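Local coordinates for protein transcriptional regulator, LacI family (PDB 3JY6) that probably acts as a DNA-binding transcription regulator of the LacI family, this construct holding its periplasmic-binding-protein-like domain, at residues Glu50-Leu55 / Leu67-Phe72; Ala11-Asn16 / Arg57-Arg62; Val89-Glu94 / Ala241-Ile246; Ser73-Val78 / Arg93-Cys98. All coordinates share one frame; numbering follows the deposited sequence.

Interaction 1 (Glu50-Leu55 / Leu67-Phe72); sequences EREKTL and LILQSF
E52 reaches from helix 49-60 across to S71 and F72, just where strand 66-70 runs out into the loop that leads to the next helix. With CG anti to the backbone N (chi1 -180°) and the rest of the chain extended, the carboxylate is carried straight off the helix to the strand end. One oxygen, OE2, takes the F72 backbone N-H on its syn lone pair, N to OE2 3.2 Å, with a bent N-H...O angle of 140°. The packed side of the contact lies round the other oxygen: E52 OE1 is 3.1 Å from S71 OG and 3.5 Å from L69 CD1, and these residues are all buried. The S71 hydroxyl is hydrogen-bonded to the carbonyl of I13 on the adjoining strand 9-14, while E52 OE1 has its own hydrogen bond from outside the two segments, to S73 OG. On the side nearer solvent stands the partly exposed F72 ring. E52 OE2 comes within 3.2 Å of F72 CD2, and carboxylate and ring planes are turned 48° apart, so the approach is oblique and no stack forms. An alanine in place of E52 would probably leave the F72 N-H and the S73 hydroxyl without their carboxylate partner and set the loop free to shift. A carboxylate buried in this way, gripped by one backbone N-H and one serine hydroxyl, implies that the strand-to-helix turn of this alpha/beta domain is tied to the preceding helix by polar bonds.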
# COMPACT_ATOMS: atom_id res chain seq x y z
N GLU A 50 2.41 4.26 -21.08
CA GLU A 50 3.67 4.16 -21.81
C GLU A 50 4.65 3.33 -20.97
O GLU A 50 5.41 2.51 -21.49
CB GLU A 50 4.26 5.55 -22.05
CG GLU A 50 3.66 6.27 -23.25
CD GLU A 50 3.58 5.37 -24.47
OE1 GLU A 50 2.57 4.65 -24.60
OE2 GLU A 50 4.52 5.38 -25.28
N ARG A 51 4.62 3.57 -19.66
CA ARG A 51 5.48 2.84 -18.74
C ARG A 51 5.15 1.36 -18.90
O ARG A 51 6.04 0.52 -18.99
CB ARG A 51 5.21 3.31 -17.31
CG ARG A 51 6.03 2.59 -16.25
CD ARG A 51 7.53 2.65 -16.52
NE ARG A 51 8.28 1.97 -15.47
CZ ARG A 51 9.57 1.64 -15.56
NH1 ARG A 51 10.26 1.93 -16.66
NH2 ARG A 51 10.16 1.00 -14.55
N GLU A 52 3.86 1.07 -18.94
CA GLU A 52 3.40 -0.29 -19.08
C GLU A 52 3.99 -0.99 -20.31
O GLU A 52 4.39 -2.16 -20.25
CB GLU A 52 1.87 -0.30 -19.13
CG GLU A 52 1.25 -1.66 -19.27
CD GLU A 52 -0.20 -1.68 -18.81
OE1 GLU A 52 -0.86 -2.73 -18.98
OE2 GLU A 52 -0.70 -0.66 -18.29
N LYS A 53 4.05 -0.28 -21.43
CA LYS A 53 4.57 -0.84 -22.68
C LYS A 53 6.03 -1.26 -22.55
O LYS A 53 6.42 -2.32 -23.06
CB LYS A 53 4.43 0.16 -23.83
CG LYS A 53 3.05 0.23 -24.43
CD LYS A 53 2.96 1.38 -25.42
CE LYS A 53 1.59 1.43 -26.05
NZ LYS A 53 1.32 0.18 -26.78
N THR A 54 6.83 -0.45 -21.88
CA THR A 54 8.23 -0.84 -21.74
C THR A 54 8.34 -2.00 -20.77
O THR A 54 9.22 -2.83 -20.92
CB THR A 54 9.13 0.34 -21.29
OG1 THR A 54 9.56 0.15 -19.94
CG2 THR A 54 8.41 1.66 -21.46
N LEU A 55 7.43 -2.10 -19.80
CA LEU A 55 7.48 -3.22 -18.87
C LEU A 55 7.15 -4.50 -19.65
O LEU A 55 7.81 -5.53 -19.50
CB LEU A 55 6.48 -3.02 -17.72
CG LEU A 55 6.80 -1.90 -16.73
CD1 LEU A 55 5.74 -1.88 -15.62
CD2 LEU A 55 8.17 -2.10 -16.13
N LEU A 67 1.66 -13.91 -17.68
CA LEU A 67 1.33 -12.53 -17.39
C LEU A 67 -0.05 -12.40 -16.77
O LEU A 67 -1.03 -12.91 -17.30
CB LEU A 67 1.38 -11.69 -18.69
CG LEU A 67 0.86 -10.25 -18.62
CD1 LEU A 67 1.70 -9.47 -17.63
CD2 LEU A 67 0.89 -9.59 -19.98
N ILE A 68 -0.11 -11.75 -15.61
CA ILE A 68 -1.39 -11.50 -14.97
C ILE A 68 -1.51 -9.99 -15.10
O ILE A 68 -0.67 -9.23 -14.59
CB ILE A 68 -1.40 -11.95 -13.50
CG1 ILE A 68 -1.16 -13.47 -13.44
CG2 ILE A 68 -2.73 -11.59 -12.88
CD1 ILE A 68 -1.27 -14.07 -12.07
N LEU A 69 -2.54 -9.56 -15.81
CA LEU A 69 -2.72 -8.15 -16.09
C LEU A 69 -3.81 -7.42 -15.31
O LEU A 69 -5.00 -7.71 -15.46
CB LEU A 69 -2.98 -8.00 -17.59
CG LEU A 69 -2.91 -6.65 -18.29
CD1 LEU A 69 -1.47 -6.13 -18.27
CD2 LEU A 69 -3.40 -6.81 -19.73
N GLN A 70 -3.41 -6.48 -14.47
CA GLN A 70 -4.37 -5.70 -13.70
C GLN A 70 -4.07 -4.25 -14.04
O GLN A 70 -3.97 -3.39 -13.15
CB GLN A 70 -4.18 -5.96 -12.19
CG GLN A 70 -5.32 -5.45 -11.29
CD GLN A 70 -5.03 -4.10 -10.66
OE1 GLN A 70 -4.05 -3.94 -9.94
NE2 GLN A 70 -5.90 -3.13 -10.93
N SER A 71 -3.90 -3.99 -15.33
CA SER A 71 -3.59 -2.65 -15.80
C SER A 71 -4.38 -2.16 -17.02
O SER A 71 -5.44 -2.69 -17.33
CB SER A 71 -2.09 -2.55 -16.06
OG SER A 71 -1.53 -3.84 -16.21
N PHE A 72 -3.83 -1.16 -17.71
CA PHE A 72 -4.47 -0.51 -18.85
C PHE A 72 -4.36 -1.08 -20.26
O PHE A 72 -5.21 -0.81 -21.09
CB PHE A 72 -3.99 0.94 -18.89
CG PHE A 72 -3.67 1.52 -17.54
CD1 PHE A 72 -4.69 1.79 -16.62
CD2 PHE A 72 -2.35 1.81 -17.19
CE1 PHE A 72 -4.40 2.35 -15.37
CE2 PHE A 72 -2.05 2.37 -15.94
CZ PHE A 72 -3.07 2.64 -15.03

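Interaction 2 (Ala11-Asn16 / Arg57-Arg62); sequences AVIVAN and RAIGSR
A11 and I59 bring their CA atoms to 7.0 Å, where strand 9-14 passes the C-terminal end of helix 49-60. This is helix-on-sheet packing in the N-terminal lobe of a periplasmic-binding-protein-like domain, whose parallel sheet has strand 9-14 between strands 39-44 and 66-70. The side chains of A11 and I13, two residues apart on the strand, both start out toward the helix, and I59 reaches them from the helix. In I59, CG1 is anti to the carbonyl carbon (chi1 -72°), and a nearly straight chi2 of 162° carries CD1 to the strand. That methyl meets both strand residues, and I59 CD1 lies 3.7 Å from A11 CB. The branch methyl of I59, CG2, also approaches A11 CB, at 3.9 Å, so the small alanine is touched by both arms of the isoleucine. I13 presents its own long arm, and the two isoleucine side chains cross at a slant, meeting through their terminal methyl groups. The contact is wholly apolar and buried. F43 of strand 39-44 touches A11, I13 and I59 alike, while F64, in the loop after the helix, packs on A11 and I59. Beyond the helix end the polar groups take over: S61 OG donates to R57 O, lying in the carbonyl plane on a lone pair, and R62 forms a salt bridge with D65 of the second subunit. Of the apolar pairs, the meeting of I13 CD1 with I59 CD1 at 3.5 Å is tighter than usual van der Waals contact.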
# COMPACT_ATOMS: atom_id res chain seq x y z
N ALA A 11 4.89 -12.77 -14.43
CA ALA A 11 4.87 -11.33 -14.30
C ALA A 11 3.48 -10.85 -13.90
O ALA A 11 2.48 -11.29 -14.45
CB ALA A 11 5.29 -10.64 -15.61
N VAL A 12 3.42 -9.94 -12.94
CA VAL A 12 2.14 -9.40 -12.53
C VAL A 12 2.26 -7.88 -12.68
O VAL A 12 3.08 -7.26 -12.03
CB VAL A 12 1.84 -9.76 -11.07
CG1 VAL A 12 0.44 -9.29 -10.71
CG2 VAL A 12 1.98 -11.29 -10.86
N ILE A 13 1.47 -7.30 -13.58
CA ILE A 13 1.54 -5.85 -13.76
C ILE A 13 0.31 -5.20 -13.16
O ILE A 13 -0.81 -5.44 -13.62
CB ILE A 13 1.62 -5.44 -15.26
CG1 ILE A 13 2.89 -6.00 -15.91
CG2 ILE A 13 1.68 -3.93 -15.40
CD1 ILE A 13 3.04 -5.59 -17.41
N VAL A 14 0.49 -4.38 -12.13
CA VAL A 14 -0.65 -3.70 -11.53
C VAL A 14 -0.70 -2.24 -11.98
O VAL A 14 0.31 -1.67 -12.38
CB VAL A 14 -0.62 -3.77 -9.98
CG1 VAL A 14 -0.58 -5.22 -9.55
CG2 VAL A 14 0.58 -3.01 -9.43
N ALA A 15 -1.89 -1.65 -11.92
CA ALA A 15 -2.09 -0.27 -12.31
C ALA A 15 -1.21 0.68 -11.51
O ALA A 15 -0.58 1.57 -12.06
CB ALA A 15 -3.59 0.10 -12.16
N ASN A 16 -1.17 0.49 -10.20
CA ASN A 16 -0.35 1.35 -9.34
C ASN A 16 -0.14 0.64 -7.99
O ASN A 16 -1.09 0.27 -7.32
CB ASN A 16 -1.08 2.68 -9.10
CG ASN A 16 -0.19 3.73 -8.45
OD1 ASN A 16 0.74 3.40 -7.71
ND2 ASN A 16 -0.49 4.99 -8.71
N ARG A 57 7.56 -5.01 -22.84
CA ARG A 57 8.65 -5.32 -23.76
C ARG A 57 9.77 -6.02 -23.01
O ARG A 57 10.48 -6.84 -23.57
CB ARG A 57 9.19 -4.05 -24.43
CG ARG A 57 8.26 -3.41 -25.47
CD ARG A 57 8.94 -2.21 -26.11
NE ARG A 57 8.11 -1.01 -26.10
CZ ARG A 57 7.17 -0.73 -27.00
NH1 ARG A 57 6.93 -1.57 -28.00
NH2 ARG A 57 6.47 0.39 -26.90
N ALA A 58 9.91 -5.68 -21.74
CA ALA A 58 10.93 -6.29 -20.90
C ALA A 58 10.48 -7.70 -20.52
O ALA A 58 11.27 -8.65 -20.51
CB ALA A 58 11.15 -5.46 -19.63
N ILE A 59 9.21 -7.82 -20.19
CA ILE A 59 8.65 -9.11 -19.79
C ILE A 59 8.75 -10.16 -20.90
O ILE A 59 8.94 -11.35 -20.63
CB ILE A 59 7.19 -8.92 -19.35
CG1 ILE A 59 7.19 -8.21 -17.99
CG2 ILE A 59 6.46 -10.26 -19.32
CD1 ILE A 59 5.88 -7.58 -17.61
N GLY A 60 8.63 -9.71 -22.15
CA GLY A 60 8.73 -10.63 -23.27
C GLY A 60 10.16 -10.98 -23.68
O GLY A 60 10.37 -12.01 -24.32
N SER A 61 11.13 -10.15 -23.30
CA SER A 61 12.52 -10.38 -23.67
C SER A 61 13.43 -10.82 -22.52
O SER A 61 14.65 -10.60 -22.57
CB SER A 61 13.12 -9.13 -24.29
OG SER A 61 13.27 -8.11 -23.31
N ARG A 62 12.84 -11.44 -21.50
CA ARG A 62 13.58 -11.93 -20.34
C ARG A 62 13.08 -13.33 -19.99
O ARG A 62 13.58 -13.99 -19.08
CB ARG A 62 13.39 -10.99 -19.15
CG ARG A 62 14.51 -9.98 -18.96
CD ARG A 62 15.75 -10.65 -18.40
NE ARG A 62 16.79 -9.69 -18.05
CZ ARG A 62 17.85 -9.97 -17.29
NH1 ARG A 62 18.01 -11.20 -16.80
NH2 ARG A 62 18.74 -9.03 -17.04

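Interaction 3 (Val89-Glu94 / Ala241-Ile246); sequences VSVDRE and ASSAEI
V89 gives up the most surface here, followed by S243 and then I246: one valine of strand 88-91 lies against successive turns of helix 236-251. The short strand 89-91 and the helical segment 241-246 run antiparallel, their directions 169° apart and their axes 8.8 Å from each other. V89 divides its two methyls between the helix residues. CG1, anti to the backbone N (chi1 177°), rests 4.0 Å from S243 CB, whereas V89 CG2 meets I246 CG2 at 3.7 Å, the two side chains set at a slant to one another. S243 is also pressed by the next strand residue directed toward the helix, for V91 CG2 lies 3.4 Å from S243 CB, a close fit for two carbons. The serine hydroxyl is hydrogen-bonded back to the carbonyl of G240 in its own helix, so towards the strand S243 acts largely through its carbon. An alanine at V89 would probably open a gap beside I246 and S243 where the two valine methyls now sit. I68 of strand 66-70 and V103 of strand 102-104 touch S243 as well, extending the apolar floor under the helix to the strands on both flanks of 88-91. A helix packed antiparallel across a parallel sheet is the arrangement of the alpha/beta, Rossmann-like lobes of the periplasmic-binding-protein fold; here the helix comes from far along the chain, after the other lobe has been built.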
# COMPACT_ATOMS: atom_id res chain seq x y z
N VAL A 89 -3.79 -13.62 -18.17
CA VAL A 89 -5.04 -13.58 -17.42
C VAL A 89 -5.19 -12.13 -17.00
O VAL A 89 -4.23 -11.52 -16.52
CB VAL A 89 -5.04 -14.47 -16.15
CG1 VAL A 89 -6.35 -14.30 -15.39
CG2 VAL A 89 -4.89 -15.92 -16.51
N SER A 90 -6.37 -11.56 -17.18
CA SER A 90 -6.61 -10.17 -16.80
C SER A 90 -7.46 -10.12 -15.52
O SER A 90 -8.26 -11.02 -15.25
CB SER A 90 -7.31 -9.43 -17.95
OG SER A 90 -7.06 -8.04 -17.87
N VAL A 91 -7.28 -9.07 -14.74
CA VAL A 91 -8.02 -8.93 -13.50
C VAL A 91 -8.55 -7.52 -13.26
O VAL A 91 -7.88 -6.53 -13.56
CB VAL A 91 -7.14 -9.30 -12.27
CG1 VAL A 91 -7.97 -9.26 -10.99
CG2 VAL A 91 -6.53 -10.68 -12.48
N ASP A 92 -9.77 -7.46 -12.73
CA ASP A 92 -10.44 -6.21 -12.37
C ASP A 92 -10.62 -5.22 -13.52
O ASP A 92 -10.58 -4.02 -13.30
CB ASP A 92 -9.64 -5.53 -11.24
CG ASP A 92 -10.40 -4.40 -10.58
OD1 ASP A 92 -11.51 -4.65 -10.07
OD2 ASP A 92 -9.90 -3.25 -10.58
N ARG A 93 -10.86 -5.72 -14.72
CA ARG A 93 -10.99 -4.83 -15.87
C ARG A 93 -12.34 -4.64 -16.51
O ARG A 93 -12.60 -3.60 -17.11
CB ARG A 93 -9.99 -5.23 -16.95
CG ARG A 93 -8.61 -4.62 -16.77
CD ARG A 93 -8.66 -3.14 -17.07
NE ARG A 93 -9.26 -2.89 -18.38
CZ ARG A 93 -8.64 -3.05 -19.54
NH1 ARG A 93 -7.38 -3.46 -19.58
NH2 ARG A 93 -9.29 -2.81 -20.68
N GLU A 94 -13.22 -5.63 -16.41
CA GLU A 94 -14.53 -5.51 -17.03
C GLU A 94 -14.34 -5.13 -18.51
O GLU A 94 -14.85 -4.12 -18.97
CB GLU A 94 -15.38 -4.45 -16.34
CG GLU A 94 -16.88 -4.67 -16.52
CD GLU A 94 -17.50 -5.47 -15.39
OE1 GLU A 94 -17.78 -4.87 -14.32
OE2 GLU A 94 -17.68 -6.69 -15.55
N ALA A 241 -5.74 -14.65 -6.03
CA ALA A 241 -5.54 -16.10 -5.93
C ALA A 241 -6.32 -16.84 -7.03
O ALA A 241 -5.88 -17.87 -7.55
CB ALA A 241 -5.96 -16.62 -4.53
N SER A 242 -7.49 -16.32 -7.38
CA SER A 242 -8.30 -16.95 -8.41
C SER A 242 -7.63 -16.78 -9.76
O SER A 242 -7.65 -17.69 -10.59
CB SER A 242 -9.70 -16.33 -8.44
OG SER A 242 -10.30 -16.45 -7.17
N SER A 243 -7.04 -15.61 -9.98
CA SER A 243 -6.36 -15.37 -11.25
C SER A 243 -5.12 -16.24 -11.35
O SER A 243 -4.72 -16.62 -12.46
CB SER A 243 -6.01 -13.89 -11.42
OG SER A 243 -4.90 -13.50 -10.64
N ALA A 244 -4.51 -16.54 -10.20
CA ALA A 244 -3.32 -17.40 -10.18
C ALA A 244 -3.74 -18.86 -10.43
O ALA A 244 -2.99 -19.63 -11.03
CB ALA A 244 -2.59 -17.29 -8.85
N GLU A 245 -4.92 -19.24 -9.97
CA GLU A 245 -5.42 -20.60 -10.19
C GLU A 245 -5.64 -20.82 -11.69
O GLU A 245 -5.34 -21.88 -12.23
CB GLU A 245 -6.73 -20.83 -9.43
CG GLU A 245 -6.56 -20.98 -7.92
CD GLU A 245 -6.01 -22.34 -7.51
OE1 GLU A 245 -5.63 -23.12 -8.41
OE2 GLU A 245 -5.95 -22.62 -6.29
N ILE A 246 -6.15 -19.80 -12.36
CA ILE A 246 -6.39 -19.88 -13.79
C ILE A 246 -5.05 -19.99 -14.52
O ILE A 246 -4.88 -20.80 -15.43
CB ILE A 246 -7.18 -18.63 -14.29
CG1 ILE A 246 -8.59 -18.63 -13.68
CG2 ILE A 246 -7.25 -18.63 -15.79
CD1 ILE A 246 -9.40 -17.39 -14.01

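Interaction 4 (Ser73-Val78 / Arg93-Cys98); sequences SNPQTV and REMDAC
R93 is folded at chi2 (-71°) and chi3 (-52°), which curls its guanidinium back toward the S73-P75 backbone, and M95 runs out extended through chi1 and chi2 to lay its sulfur against the proline, the bend at chi3 only turning the terminal methyl. The two groups behave differently. The guanidinium sets its edge toward the S73 carbonyl, with R93 NH1 3.5 Å from S73 O, nearly in plane. The second terminal nitrogen, R93 NH2, lies obliquely to the N74 amide, 3.7 Å from N74 OD1, and the amide and guanidinium planes stand 67° apart. At these distances both are loose polar approaches; the firmer partner of R93 NH1 is the carbonyl of S71, to which it is hydrogen-bonded. The contact with P75 is apolar: M95 SD sits 3.8 Å from both P75 CD and P75 CG, and the side chains slide past each other in opposite directions. P75 opens helix 75-82, with N74 at the N-cap position, although the asparagine side chain makes no capping bond. W100 touches P75 and M95 from the loop beyond, adding an aromatic neighbour to this partly exposed surface. S73, in the same loop as N74, packs on I49 and on L56 of helix 49-60. The contact thus joins the start of helix 75-82 to the loop that leaves strand 88-91 and leads on to strand 102-104.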
# COMPACT_ATOMS: atom_id res chain seq x y z
N SER A 73 -3.31 -1.84 -20.55
CA SER A 73 -3.10 -2.40 -21.89
C SER A 73 -4.26 -3.19 -22.49
O SER A 73 -4.77 -4.13 -21.85
CB SER A 73 -1.86 -3.30 -21.90
OG SER A 73 -0.68 -2.55 -21.75
N ASN A 74 -4.66 -2.82 -23.70
CA ASN A 74 -5.72 -3.55 -24.39
C ASN A 74 -5.02 -4.74 -25.07
O ASN A 74 -3.79 -4.82 -25.09
CB ASN A 74 -6.41 -2.69 -25.47
CG ASN A 74 -7.15 -1.50 -24.90
OD1 ASN A 74 -7.96 -1.63 -23.98
ND2 ASN A 74 -6.89 -0.31 -25.46
N PRO A 75 -5.80 -5.67 -25.64
CA PRO A 75 -5.21 -6.83 -26.31
C PRO A 75 -4.34 -6.50 -27.52
O PRO A 75 -3.36 -7.21 -27.77
CB PRO A 75 -6.44 -7.67 -26.66
CG PRO A 75 -7.37 -7.36 -25.51
CD PRO A 75 -7.24 -5.87 -25.41
N GLN A 76 -4.68 -5.45 -28.28
CA GLN A 76 -3.88 -5.07 -29.45
C GLN A 76 -2.44 -4.77 -29.02
O GLN A 76 -1.49 -5.13 -29.71
CB GLN A 76 -4.47 -3.84 -30.16
CG GLN A 76 -3.94 -3.65 -31.59
CD GLN A 76 -4.12 -2.24 -32.13
OE1 GLN A 76 -5.05 -1.52 -31.76
NE2 GLN A 76 -3.24 -1.84 -33.04
N THR A 77 -2.29 -4.13 -27.87
CA THR A 77 -0.97 -3.79 -27.34
C THR A 77 -0.21 -5.05 -26.86
O THR A 77 0.98 -5.23 -27.13
CB THR A 77 -1.07 -2.82 -26.13
OG1 THR A 77 -1.69 -1.60 -26.54
CG2 THR A 77 0.32 -2.51 -25.58
N VAL A 78 -0.92 -5.90 -26.13
CA VAL A 78 -0.32 -7.11 -25.59
C VAL A 78 0.03 -8.12 -26.68
O VAL A 78 0.95 -8.92 -26.52
CB VAL A 78 -1.25 -7.77 -24.56
CG1 VAL A 78 -0.67 -9.09 -24.10
CG2 VAL A 78 -1.44 -6.83 -23.37
N ARG A 93 -10.86 -5.72 -14.72
CA ARG A 93 -10.99 -4.83 -15.87
C ARG A 93 -12.34 -4.64 -16.51
O ARG A 93 -12.60 -3.60 -17.11
CB ARG A 93 -9.99 -5.23 -16.95
CG ARG A 93 -8.61 -4.62 -16.77
CD ARG A 93 -8.66 -3.14 -17.07
NE ARG A 93 -9.26 -2.89 -18.38
CZ ARG A 93 -8.64 -3.05 -19.54
NH1 ARG A 93 -7.38 -3.46 -19.58
NH2 ARG A 93 -9.29 -2.81 -20.68
N GLU A 94 -13.22 -5.63 -16.41
CA GLU A 94 -14.53 -5.51 -17.03
C GLU A 94 -14.34 -5.13 -18.51
O GLU A 94 -14.85 -4.12 -18.97
CB GLU A 94 -15.38 -4.45 -16.34
CG GLU A 94 -16.88 -4.67 -16.52
CD GLU A 94 -17.50 -5.47 -15.39
OE1 GLU A 94 -17.78 -4.87 -14.32
OE2 GLU A 94 -17.68 -6.69 -15.55
N MET A 95 -13.59 -5.97 -19.22
CA MET A 95 -13.31 -5.78 -20.65
C MET A 95 -14.30 -6.66 -21.42
O MET A 95 -14.47 -7.83 -21.07
CB MET A 95 -11.89 -6.24 -20.95
CG MET A 95 -11.23 -5.59 -22.15
SD MET A 95 -9.82 -6.55 -22.77
CE MET A 95 -8.97 -6.99 -21.26
N ASP A 96 -14.96 -6.13 -22.44
CA ASP A 96 -15.87 -6.99 -23.19
C ASP A 96 -15.11 -7.59 -24.37
O ASP A 96 -14.16 -7.01 -24.88
CB ASP A 96 -17.09 -6.20 -23.69
CG ASP A 96 -16.75 -5.24 -24.82
OD1 ASP A 96 -15.74 -4.51 -24.68
OD2 ASP A 96 -17.49 -5.21 -25.82
N ALA A 97 -15.51 -8.79 -24.77
CA ALA A 97 -14.86 -9.47 -25.89
C ALA A 97 -13.37 -9.72 -25.62
O ALA A 97 -12.55 -9.68 -26.53
CB ALA A 97 -15.04 -8.64 -27.17
N CYS A 98 -13.03 -9.98 -24.36
CA CYS A 98 -11.63 -10.23 -23.99
C CYS A 98 -11.12 -11.56 -24.54
O CYS A 98 -11.78 -12.59 -24.42
CB CYS A 98 -11.48 -10.21 -22.46
SG CYS A 98 -9.77 -10.25 -21.84

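In the fold
All four contacts lie in one lobe, around the parallel sheet ordered 39-44, 9-14, 66-70, 88-91, 102-104, 260-262. Interactions 1 and 2 share helix 49-60 and reach neighbouring strands; their centres are about 6 Å apart, and their segments alternate along the chain. Interaction 1 closes before interactions 3 and 4 open, and interaction 4 ends where interaction 3 begins. Interaction 3 uses the next strand, its centre about 14 Å from that of interaction 1, and adds helix 236-251 from late in the chain. Interaction 4 shares R93 and E94 with it and meets interaction 1 through hydrogen bonds. Sheet, helices and loops thus form one unit, and interactions 1 and 2 adjoin the second subunit.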